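Local coordinates for protein phosphoglycerate dehydrogenase (Lactobacillus plantarum, PDB 3EVT) that probably catalyses the NAD-dependent oxidation of 3-phosphoglycerate to 3-phosphohydroxypyruvate, the entry step of the phosphorylated route to serine, at residues T20-D24 with W25-D29; T287-P290 with I291-N295. All blocks are in the same frame, centred on the assembly; numbering follows the deposited sequence.

Contact 1: T20-D24 with W25-D29; sequences TTYPD and WTFKD
Tyr22 and Trp25 meet across a type I beta turn, the link between helix 12-21 and strand 26-29 in a beta-alpha-beta unit that opens with strand 3-6. Thr21 ends the helix, and its CG2 sits 3.6 Å above one face of the Tyr22 ring, offset toward the rim. Tyr22 is the first residue to leave helical geometry. Its carbonyl O accepts the turn's bond from Trp25 N, 3.0 Å long and fairly straight at 163°, although the donor stands well above the carbonyl plane. The backbone of the turn sets Tyr22 CB 3.9 Å from Trp25 CB and beside the rim of the Phe27 ring, while CG, anti to the carbonyl carbon (chi1 -54°), carries the phenol off toward helix 284-302. Pro23 and Asp24 fill the two corner positions of the turn. Asp24 places its carboxylate almost at right angles to the indole, 87° between planes, with OD1 at the ring's edge, 3.5 Å from Trp25 CD1. Beyond the turn, the indole packs on Phe299 and Val300 and meets Phe296 edge-to-face, as Tyr22 also does. Shortened to an alanine here, the Trp25 side chain is likely to open a gap between the turn and helix 284-302 and take an edge-to-face partner from Phe296, though the turn's backbone bond would remain. Phe27, buried on strand 26-29, packs on Leu15 and Leu18 of the helix and on Val4 of strand 3-6. Its CZ lies 3.8 Å from Tyr22 CB, which approaches the ring near its plane.

Contact 2: T287-P290 with I291-N295; sequences TVFP and IFAAN
Phe289 and Phe292 both hold CG anti to the backbone N, with chi1 at -178° and 179°, and three residues along the helix this puts their rings beside each other. Phe289 CE1 comes within 4.2 Å of Phe292 CD2. It approaches the Phe292 ring at the edge, near its plane, with the two side chains set at a slant rather than stacked. The other branch of the Phe289 ring reaches one residue further: CE2 lies 4.0 Å from the methyl CB of Ala293. Both rings pack into the domain of the five-stranded sheet, Phe289 on Leu18 of helix 12-21 and on Tyr45, and Phe292 stacked on Tyr45 of strand 41-45.

Pro290 puts a kink in this stretch of helix 284-302, because its ring nitrogen has no hydrogen to give to the preceding turn. Just after it the backbone pairing is poor. Val288 O takes two weak bonds, one from Ile291 N, badly bent at 122°, and one from Phe292 N at 3.4 Å. Regular pairing returns immediately: Ala293 N points almost perfectly straight at Phe289 O, 2.8 Å away, and Ala294 N reaches Pro290 O at 2.9 Å. Ile291 lies along the backbone before the kink, its CG1 3.8 Å from Thr287 O and its CB against Val288 O. Pro290 also packs on Gly137 of the second subunit, so the kink lies at the dimer interface.

Chemically, the proline costs the helix one amide donor and the bonds nearest it are slack, whereas the next two are short; between the two segments the side chains meet through carbon alone, while Asn295 bonds outward to Gln66 and to the backbone of Val306 and Arg307.

Overall arrangement
Contact 1 (20-29) and contact 2 (287-295) come from distant parts of the sequence but lie on the same side of the chain's centre. Their centres are about 15 Å apart and their nearest atoms about 5 Å, so they do not touch. Helix 12-21 and helix 284-302 connect them: Leu18 packs on both Phe27 of contact 1 and Phe289 of contact 2, and Phe296, next after contact 2, reaches the rings of Tyr22 and Trp25. Both thus belong to the domain built on the five-stranded parallel sheet. The other, seven-stranded domain probably binds NAD, as in related 2-hydroxyacid dehydrogenases, with a GxGxxG pattern at Gly144, Gly146 and Gly149.

Contact 1: T20-D24 with W25-D29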
ATOM      1  N   THR A  20      16.258  -3.020 -24.423  1.00 59.97           N
ATOM      2  CA  THR A  20      15.887  -4.456 -24.437  1.00 59.94           C
ATOM      3  C   THR A  20      14.436  -4.769 -24.104  1.00 58.15           C
ATOM      4  O   THR A  20      13.913  -5.766 -24.559  1.00 59.84           O
ATOM      5  CB  THR A  20      16.757  -5.340 -23.482  1.00 60.56           C
ATOM      6  OG1 THR A  20      16.196  -5.299 -22.164  1.00 62.00           O
ATOM      7  CG2 THR A  20      18.150  -4.825 -23.432  1.00 60.42           C
ATOM      8  N   THR A  21      13.783  -3.964 -23.289  1.00 55.63           N
ATOM      9  CA  THR A  21      12.396  -4.188 -23.029  1.00 52.20           C
ATOM     10  C   THR A  21      11.584  -3.783 -24.240  1.00 51.47           C
ATOM     11  O   THR A  21      10.461  -4.252 -24.423  1.00 51.00           O
ATOM     12  CB  THR A  21      11.946  -3.320 -21.876  1.00 52.39           C
ATOM     13  OG1 THR A  21      12.725  -3.622 -20.725  1.00 52.15           O
ATOM     14  CG2 THR A  21      10.538  -3.576 -21.543  1.00 51.47           C
ATOM     15  N   TYR A  22      12.113  -2.868 -25.045  1.00 49.32           N
ATOM     16  CA  TYR A  22      11.371  -2.360 -26.209  1.00 49.55           C
ATOM     17  C   TYR A  22      12.236  -2.409 -27.462  1.00 49.71           C
ATOM     18  O   TYR A  22      12.761  -1.384 -27.924  1.00 50.03           O
ATOM     19  CB  TYR A  22      10.915  -0.933 -25.999  1.00 49.59           C
ATOM     20  CG  TYR A  22      10.116  -0.757 -24.737  1.00 49.97           C
ATOM     21  CD1 TYR A  22       8.767  -1.008 -24.735  1.00 50.44           C
ATOM     22  CD2 TYR A  22      10.716  -0.335 -23.547  1.00 49.46           C
ATOM     23  CE1 TYR A  22       8.028  -0.860 -23.619  1.00 51.26           C
ATOM     24  CE2 TYR A  22       9.973  -0.164 -22.408  1.00 50.50           C
ATOM     25  CZ  TYR A  22       8.631  -0.435 -22.457  1.00 52.30           C
ATOM     26  OH  TYR A  22       7.837  -0.281 -21.373  1.00 53.03           O
ATOM     27  N   PRO A  23      12.408  -3.624 -28.011  1.00 48.70           N
ATOM     28  CA  PRO A  23      13.381  -3.760 -29.070  1.00 47.87           C
ATOM     29  C   PRO A  23      12.874  -3.170 -30.352  1.00 47.83           C
ATOM     30  O   PRO A  23      13.685  -2.921 -31.264  1.00 47.71           O
ATOM     31  CB  PRO A  23      13.595  -5.278 -29.178  1.00 47.57           C
ATOM     32  CG  PRO A  23      12.404  -5.891 -28.561  1.00 48.14           C
ATOM     33  CD  PRO A  23      11.937  -4.917 -27.495  1.00 47.94           C
ATOM     34  N   ASP A  24      11.575  -2.897 -30.453  1.00 46.18           N
ATOM     35  CA  ASP A  24      11.145  -2.208 -31.640  1.00 47.06           C
ATOM     36  C   ASP A  24      11.128  -0.658 -31.514  1.00 47.51           C
ATOM     37  O   ASP A  24      10.711   0.024 -32.447  1.00 46.76           O
ATOM     38  CB  ASP A  24       9.814  -2.746 -32.204  1.00 47.22           C
ATOM     39  CG  ASP A  24       8.658  -2.608 -31.227  1.00 49.51           C
ATOM     40  OD1 ASP A  24       8.910  -2.497 -30.011  1.00 50.99           O
ATOM     41  OD2 ASP A  24       7.486  -2.636 -31.670  1.00 51.37           O
ATOM     42  N   TRP A  25      11.589  -0.108 -30.388  1.00 47.29           N
ATOM     43  CA  TRP A  25      11.615   1.329 -30.221  1.00 47.10           C
ATOM     44  C   TRP A  25      13.060   1.834 -30.323  1.00 48.29           C
ATOM     45  O   TRP A  25      13.972   1.143 -29.940  1.00 49.48           O
ATOM     46  CB  TRP A  25      11.006   1.700 -28.874  1.00 46.45           C
ATOM     47  CG  TRP A  25       9.509   1.833 -28.902  1.00 44.71           C
ATOM     48  CD1 TRP A  25       8.595   0.817 -28.852  1.00 43.93           C
ATOM     49  CD2 TRP A  25       8.738   3.058 -28.977  1.00 43.56           C
ATOM     50  NE1 TRP A  25       7.317   1.333 -28.906  1.00 44.61           N
ATOM     51  CE2 TRP A  25       7.378   2.696 -29.009  1.00 41.99           C
ATOM     52  CE3 TRP A  25       9.073   4.414 -29.024  1.00 43.00           C
ATOM     53  CZ2 TRP A  25       6.355   3.634 -29.055  1.00 41.88           C
ATOM     54  CZ3 TRP A  25       8.051   5.358 -29.084  1.00 42.38           C
ATOM     55  CH2 TRP A  25       6.714   4.965 -29.107  1.00 43.00           C
ATOM     56  N   THR A  26      13.264   3.037 -30.851  1.00 49.56           N
ATOM     57  CA  THR A  26      14.551   3.705 -30.796  1.00 50.84           C
ATOM     58  C   THR A  26      14.536   4.788 -29.717  1.00 51.47           C
ATOM     59  O   THR A  26      13.695   5.707 -29.748  1.00 50.99           O
ATOM     60  CB  THR A  26      14.886   4.431 -32.125  1.00 51.12           C
ATOM     61  OG1 THR A  26      14.652   3.552 -33.218  1.00 55.17           O
ATOM     62  CG2 THR A  26      16.333   4.806 -32.149  1.00 51.55           C
ATOM     63  N   PHE A  27      15.483   4.689 -28.790  1.00 51.96           N
ATOM     64  CA  PHE A  27      15.681   5.698 -27.761  1.00 53.14           C
ATOM     65  C   PHE A  27      16.820   6.633 -28.187  1.00 54.22           C
ATOM     66  O   PHE A  27      17.990   6.367 -27.971  1.00 52.60           O
ATOM     67  CB  PHE A  27      15.859   4.995 -26.405  1.00 52.70           C
ATOM     68  CG  PHE A  27      14.688   4.129 -26.068  1.00 51.43           C
ATOM     69  CD1 PHE A  27      13.581   4.684 -25.409  1.00 51.15           C
ATOM     70  CD2 PHE A  27      14.612   2.809 -26.543  1.00 50.39           C
ATOM     71  CE1 PHE A  27      12.445   3.931 -25.150  1.00 51.86           C
ATOM     72  CE2 PHE A  27      13.481   2.035 -26.287  1.00 52.69           C
ATOM     73  CZ  PHE A  27      12.387   2.592 -25.577  1.00 51.09           C
ATOM     74  N   LYS A  28      16.462   7.729 -28.843  1.00 56.32           N
ATOM     75  CA  LYS A  28      17.504   8.562 -29.455  1.00 59.32           C
ATOM     76  C   LYS A  28      18.005   9.772 -28.633  1.00 60.47           C
ATOM     77  O   LYS A  28      17.279  10.747 -28.410  1.00 60.23           O
ATOM     78  CB  LYS A  28      17.084   9.034 -30.857  1.00 59.42           C
ATOM     79  CG  LYS A  28      18.304   9.490 -31.688  1.00 62.53           C
ATOM     80  CD  LYS A  28      18.054   9.527 -33.202  1.00 65.20           C
ATOM     81  CE  LYS A  28      19.380   9.301 -33.970  1.00 69.57           C
ATOM     82  NZ  LYS A  28      19.584  10.258 -35.116  1.00 68.77           N
ATOM     83  N   ASP A  29      19.258   9.705 -28.216  1.00 62.82           N
ATOM     84  CA  ASP A  29      19.955  10.855 -27.635  1.00 65.72           C
ATOM     85  C   ASP A  29      19.678  12.145 -28.435  1.00 66.41           C
ATOM     86  O   ASP A  29      19.848  12.178 -29.648  1.00 66.52           O
ATOM     87  CB  ASP A  29      21.460  10.546 -27.600  1.00 66.45           C
ATOM     88  CG  ASP A  29      22.253  11.492 -26.685  1.00 69.56           C
ATOM     89  OD1 ASP A  29      21.778  12.626 -26.395  1.00 70.52           O
ATOM     90  OD2 ASP A  29      23.377  11.093 -26.280  1.00 71.95           O
TER

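Contact 2: T287-P290 with I291-N295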
ATOM      1  N   THR A 287      15.022   8.909  -9.322  1.00 52.32           N
ATOM      2  CA  THR A 287      13.645   8.983  -8.842  1.00 48.41           C
ATOM      3  C   THR A 287      12.769   9.375  -9.998  1.00 47.30           C
ATOM      4  O   THR A 287      11.601   8.997 -10.098  1.00 46.45           O
ATOM      5  CB  THR A 287      13.466  10.060  -7.719  1.00 48.52           C
ATOM      6  OG1 THR A 287      14.017  11.320  -8.133  1.00 44.52           O
ATOM      7  CG2 THR A 287      14.096   9.606  -6.411  1.00 47.60           C
ATOM      8  N   VAL A 288      13.353  10.166 -10.873  1.00 45.60           N
ATOM      9  CA  VAL A 288      12.630  10.648 -12.000  1.00 46.19           C
ATOM     10  C   VAL A 288      12.457   9.549 -13.099  1.00 45.40           C
ATOM     11  O   VAL A 288      11.415   9.470 -13.741  1.00 44.68           O
ATOM     12  CB  VAL A 288      13.362  11.840 -12.560  1.00 46.09           C
ATOM     13  CG1 VAL A 288      12.818  12.173 -13.925  1.00 47.62           C
ATOM     14  CG2 VAL A 288      13.224  13.017 -11.568  1.00 47.22           C
ATOM     15  N   PHE A 289      13.464   8.705 -13.290  1.00 45.33           N
ATOM     16  CA  PHE A 289      13.404   7.710 -14.368  1.00 46.00           C
ATOM     17  C   PHE A 289      12.264   6.690 -14.235  1.00 45.86           C
ATOM     18  O   PHE A 289      11.567   6.442 -15.218  1.00 47.62           O
ATOM     19  CB  PHE A 289      14.733   6.977 -14.573  1.00 45.88           C
ATOM     20  CG  PHE A 289      14.683   5.977 -15.717  1.00 48.37           C
ATOM     21  CD1 PHE A 289      14.684   6.419 -17.047  1.00 49.01           C
ATOM     22  CD2 PHE A 289      14.584   4.611 -15.467  1.00 48.22           C
ATOM     23  CE1 PHE A 289      14.614   5.505 -18.140  1.00 49.17           C
ATOM     24  CE2 PHE A 289      14.501   3.667 -16.560  1.00 49.56           C
ATOM     25  CZ  PHE A 289      14.509   4.120 -17.890  1.00 49.00           C
ATOM     26  N   PRO A 290      12.049   6.111 -13.022  1.00 44.87           N
ATOM     27  CA  PRO A 290      10.905   5.182 -12.856  1.00 43.33           C
ATOM     28  C   PRO A 290       9.552   5.820 -13.205  1.00 42.31           C
ATOM     29  O   PRO A 290       8.633   5.099 -13.643  1.00 41.42           O
ATOM     30  CB  PRO A 290      10.931   4.859 -11.365  1.00 42.53           C
ATOM     31  CG  PRO A 290      12.358   5.042 -10.945  1.00 44.89           C
ATOM     32  CD  PRO A 290      12.868   6.201 -11.794  1.00 44.37           C
ATOM     33  N   ILE A 291       9.426   7.142 -12.997  1.00 40.42           N
ATOM     34  CA  ILE A 291       8.210   7.854 -13.406  1.00 39.96           C
ATOM     35  C   ILE A 291       7.981   7.749 -14.930  1.00 39.42           C
ATOM     36  O   ILE A 291       6.930   7.301 -15.359  1.00 38.77           O
ATOM     37  CB  ILE A 291       8.122   9.329 -12.897  1.00 39.76           C
ATOM     38  CG1 ILE A 291       8.012   9.348 -11.368  1.00 40.66           C
ATOM     39  CG2 ILE A 291       6.864  10.037 -13.475  1.00 38.07           C
ATOM     40  CD1 ILE A 291       8.218  10.772 -10.726  1.00 36.46           C
ATOM     41  N   PHE A 292       8.970   8.134 -15.716  1.00 38.99           N
ATOM     42  CA  PHE A 292       8.973   7.916 -17.171  1.00 39.45           C
ATOM     43  C   PHE A 292       8.788   6.434 -17.587  1.00 39.30           C
ATOM     44  O   PHE A 292       7.928   6.138 -18.388  1.00 39.92           O
ATOM     45  CB  PHE A 292      10.283   8.412 -17.804  1.00 39.52           C
ATOM     46  CG  PHE A 292      10.316   8.186 -19.280  1.00 39.66           C
ATOM     47  CD1 PHE A 292       9.365   8.819 -20.097  1.00 37.31           C
ATOM     48  CD2 PHE A 292      11.227   7.310 -19.842  1.00 39.93           C
ATOM     49  CE1 PHE A 292       9.351   8.585 -21.453  1.00 42.01           C
ATOM     50  CE2 PHE A 292      11.216   7.052 -21.193  1.00 41.36           C
ATOM     51  CZ  PHE A 292      10.294   7.681 -21.999  1.00 43.35           C
ATOM     52  N   ALA A 293       9.582   5.532 -17.031  1.00 38.97           N
ATOM     53  CA  ALA A 293       9.469   4.098 -17.322  1.00 40.03           C
ATOM     54  C   ALA A 293       8.032   3.572 -17.132  1.00 40.59           C
ATOM     55  O   ALA A 293       7.490   2.846 -18.002  1.00 40.66           O
ATOM     56  CB  ALA A 293      10.488   3.276 -16.443  1.00 38.90           C
ATOM     57  N   ALA A 294       7.390   3.981 -16.042  1.00 40.64           N
ATOM     58  CA  ALA A 294       5.968   3.581 -15.795  1.00 40.69           C
ATOM     59  C   ALA A 294       4.990   4.237 -16.744  1.00 41.24           C
ATOM     60  O   ALA A 294       4.132   3.550 -17.309  1.00 42.39           O
ATOM     61  CB  ALA A 294       5.563   3.859 -14.339  1.00 41.79           C
ATOM     62  N   ASN A 295       5.097   5.550 -16.950  1.00 41.13           N
ATOM     63  CA  ASN A 295       4.228   6.223 -17.918  1.00 41.56           C
ATOM     64  C   ASN A 295       4.419   5.729 -19.367  1.00 42.94           C
ATOM     65  O   ASN A 295       3.445   5.626 -20.133  1.00 44.53           O
ATOM     66  CB  ASN A 295       4.393   7.728 -17.867  1.00 41.64           C
ATOM     67  CG  ASN A 295       3.606   8.374 -16.714  1.00 41.33           C
ATOM     68  OD1 ASN A 295       2.545   7.879 -16.327  1.00 42.73           O
ATOM     69  ND2 ASN A 295       4.104   9.489 -16.198  1.00 33.79           N
TER